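Peptidoglycan hydrolase FlgJ (PDB 2ZYC) probably acts as a flagellum-specific muramidase, its glycosidase family 73 domain hydrolysing periplasmic peptidoglycan so that the flagellar rod can be assembled. Local coordinates at residues L27-A32 against R142-N147. The protein carries 2 engineered substitutions. Sequence-based numbering, arbitrary orientation.
Sequences LVAQAA and RVINGN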
loop_
_atom_site.group_PDB
_atom_site.type_symbol
_atom_site.label_atom_id
_atom_site.label_comp_id
_atom_site.label_asym_id
_atom_site.label_seq_id
_atom_site.Cartn_x
_atom_site.Cartn_y
_atom_site.Cartn_z
ATOM N N LEU A 27 -5.891 2.270 0.910
ATOM C CA LEU A 27 -4.490 1.978 1.215
ATOM C C LEU A 27 -4.274 0.522 1.628
ATOM O O LEU A 27 -3.243 -0.075 1.301
ATOM C CB LEU A 27 -3.957 2.939 2.285
ATOM C CG LEU A 27 -3.960 4.427 1.902
ATOM C CD1 LEU A 27 -3.387 5.252 3.031
ATOM C CD2 LEU A 27 -3.184 4.686 0.609
ATOM N N VAL A 28 -5.244 -0.042 2.346
ATOM C CA VAL A 28 -5.233 -1.472 2.683
ATOM C C VAL A 28 -5.270 -2.304 1.400
ATOM O O VAL A 28 -4.502 -3.260 1.247
ATOM C CB VAL A 28 -6.423 -1.870 3.592
ATOM C CG1 VAL A 28 -6.450 -3.400 3.811
ATOM C CG2 VAL A 28 -6.353 -1.122 4.938
ATOM N N ALA A 29 -6.158 -1.920 0.481
ATOM C CA ALA A 29 -6.286 -2.599 -0.804
ATOM C C ALA A 29 -4.981 -2.547 -1.570
ATOM O O ALA A 29 -4.517 -3.565 -2.094
ATOM C CB ALA A 29 -7.411 -1.992 -1.626
ATOM N N GLN A 30 -4.373 -1.363 -1.613
ATOM C CA GLN A 30 -3.143 -1.193 -2.373
ATOM C C GLN A 30 -2.012 -2.075 -1.836
ATOM O O GLN A 30 -1.304 -2.738 -2.614
ATOM C CB GLN A 30 -2.717 0.266 -2.418
ATOM C CG GLN A 30 -1.612 0.502 -3.456
ATOM C CD GLN A 30 -1.069 1.905 -3.433
ATOM O OE1 GLN A 30 -1.470 2.727 -2.607
ATOM N NE2 GLN A 30 -0.144 2.196 -4.349
ATOM N N ALA A 31 -1.866 -2.087 -0.515
ATOM C CA ALA A 31 -0.858 -2.916 0.152
ATOM C C ALA A 31 -1.115 -4.408 -0.106
ATOM O O ALA A 31 -0.177 -5.171 -0.344
ATOM C CB ALA A 31 -0.835 -2.621 1.632
ATOM N N ALA A 32 -2.385 -4.802 -0.058
ATOM C CA ALA A 32 -2.810 -6.172 -0.363
ATOM C C ALA A 32 -2.446 -6.584 -1.794
ATOM O O ALA A 32 -1.940 -7.684 -2.020
ATOM C CB ALA A 32 -4.307 -6.325 -0.148
ATOM N N ARG A 142 -10.467 -3.144 -8.613
ATOM C CA ARG A 142 -11.113 -4.432 -8.358
ATOM C C ARG A 142 -10.937 -4.893 -6.900
ATOM O O ARG A 142 -11.869 -5.422 -6.299
ATOM C CB ARG A 142 -10.628 -5.516 -9.339
ATOM C CG ARG A 142 -11.543 -6.745 -9.363
ATOM C CD ARG A 142 -11.038 -7.845 -10.299
ATOM N NE ARG A 142 -12.026 -8.923 -10.409
ATOM C CZ ARG A 142 -11.769 -10.150 -10.857
ATOM N NH1 ARG A 142 -12.745 -11.055 -10.911
ATOM N NH2 ARG A 142 -10.542 -10.478 -11.247
ATOM N N VAL A 143 -9.749 -4.684 -6.333
ATOM C CA VAL A 143 -9.507 -5.046 -4.935
ATOM C C VAL A 143 -10.284 -4.103 -4.004
ATOM O O VAL A 143 -10.933 -4.550 -3.048
ATOM C CB VAL A 143 -7.988 -5.064 -4.568
ATOM C CG1 VAL A 143 -7.783 -5.428 -3.096
ATOM C CG2 VAL A 143 -7.225 -6.049 -5.447
ATOM N N ILE A 144 -10.222 -2.805 -4.301
ATOM C CA ILE A 144 -10.881 -1.785 -3.489
ATOM C C ILE A 144 -12.389 -2.030 -3.366
ATOM O O ILE A 144 -12.956 -1.913 -2.274
ATOM C CB ILE A 144 -10.600 -0.360 -4.030
ATOM C CG1 ILE A 144 -9.132 0.016 -3.782
ATOM C CG2 ILE A 144 -11.527 0.670 -3.370
ATOM C CD1 ILE A 144 -8.698 1.343 -4.408
ATOM N N ASN A 145 -13.006 -2.375 -4.494
ATOM C CA ASN A 145 -14.452 -2.555 -4.618
ATOM C C ASN A 145 -14.920 -4.000 -4.399
ATOM O O ASN A 145 -16.119 -4.275 -4.430
ATOM C CB ASN A 145 -14.917 -2.045 -5.992
ATOM C CG ASN A 145 -14.685 -0.538 -6.176
ATOM O OD1 ASN A 145 -14.351 -0.077 -7.274
ATOM N ND2 ASN A 145 -14.858 0.225 -5.103
ATOM N N GLY A 146 -13.975 -4.901 -4.140
ATOM C CA GLY A 146 -14.254 -6.343 -4.091
ATOM C C GLY A 146 -14.832 -6.850 -2.782
ATOM O O GLY A 146 -14.653 -6.230 -1.724
ATOM N N ASN A 147 -15.518 -7.992 -2.869
ATOM C CA ASN A 147 -16.143 -8.632 -1.715
ATOM C C ASN A 147 -15.114 -9.182 -0.733
ATOM O O ASN A 147 -15.362 -9.224 0.469
ATOM C CB ASN A 147 -17.081 -9.761 -2.164
ATOM C CG ASN A 147 -18.287 -9.254 -2.943
ATOM O OD1 ASN A 147 -18.936 -8.279 -2.557
ATOM N ND2 ASN A 147 -18.598 -9.928 -4.041
#
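Ala29 sets its methyl against two neighbouring side chains, Val143 and Ile144, and with that joins helix 24-35 to the C-terminal part of helix 136-145 in the helical portion of a lysozyme-clan glucosaminidase domain. It is a compact example of how an alanine lets two helices come close: the CA atoms of Ala29 and Ile144 are just 5.4 Å apart. The methyl lodges in the notch between the two branched side chains, with Ile144 CG1 3.4 Å and Val143 CG1 3.8 Å from Ala29 CB. The first of these separations is shorter than normal carbon-carbon van der Waals contact, a sign of tight packing. Apolar contact of this kind is all that links the two segments.

In Val143, CG1 stands anti to the backbone N (chi1 179°), and this branch reaches Ala29, also lying 3.9 Å from Ala29 O. Ile144 uses a different position: its CG1 lies beside the backbone N and anti to the carbonyl carbon (chi1 -70°), which brings this methylene, rather than the CG2 methyl, against Ala29. Ala32, one turn further along its helix, also turns its methyl to this interface but stays at its margin, Ala32 CB being 4.6 Å from Val143 CG1.

Further out, Ile144 packs on Phe121 of helix 118-127 and on His25 and Phe26 of helix 24-35. Phe121 also touches Leu27 and Gln30, whose CB atoms leave the helix away from residues 142-147; Gln30 NE2 nonetheless makes a weak hydrogen bond to Tyr136 OH, at the start of helix 136-145. Helix 3-20 meets Leu27, Val28 and Ala31. Just after Ile144 and Asn145 the chain turns through Gly146, the N-cap residue of helix 147-156; there Gly146 N donates a hydrogen bond to Val143 O, at 3.3 Å.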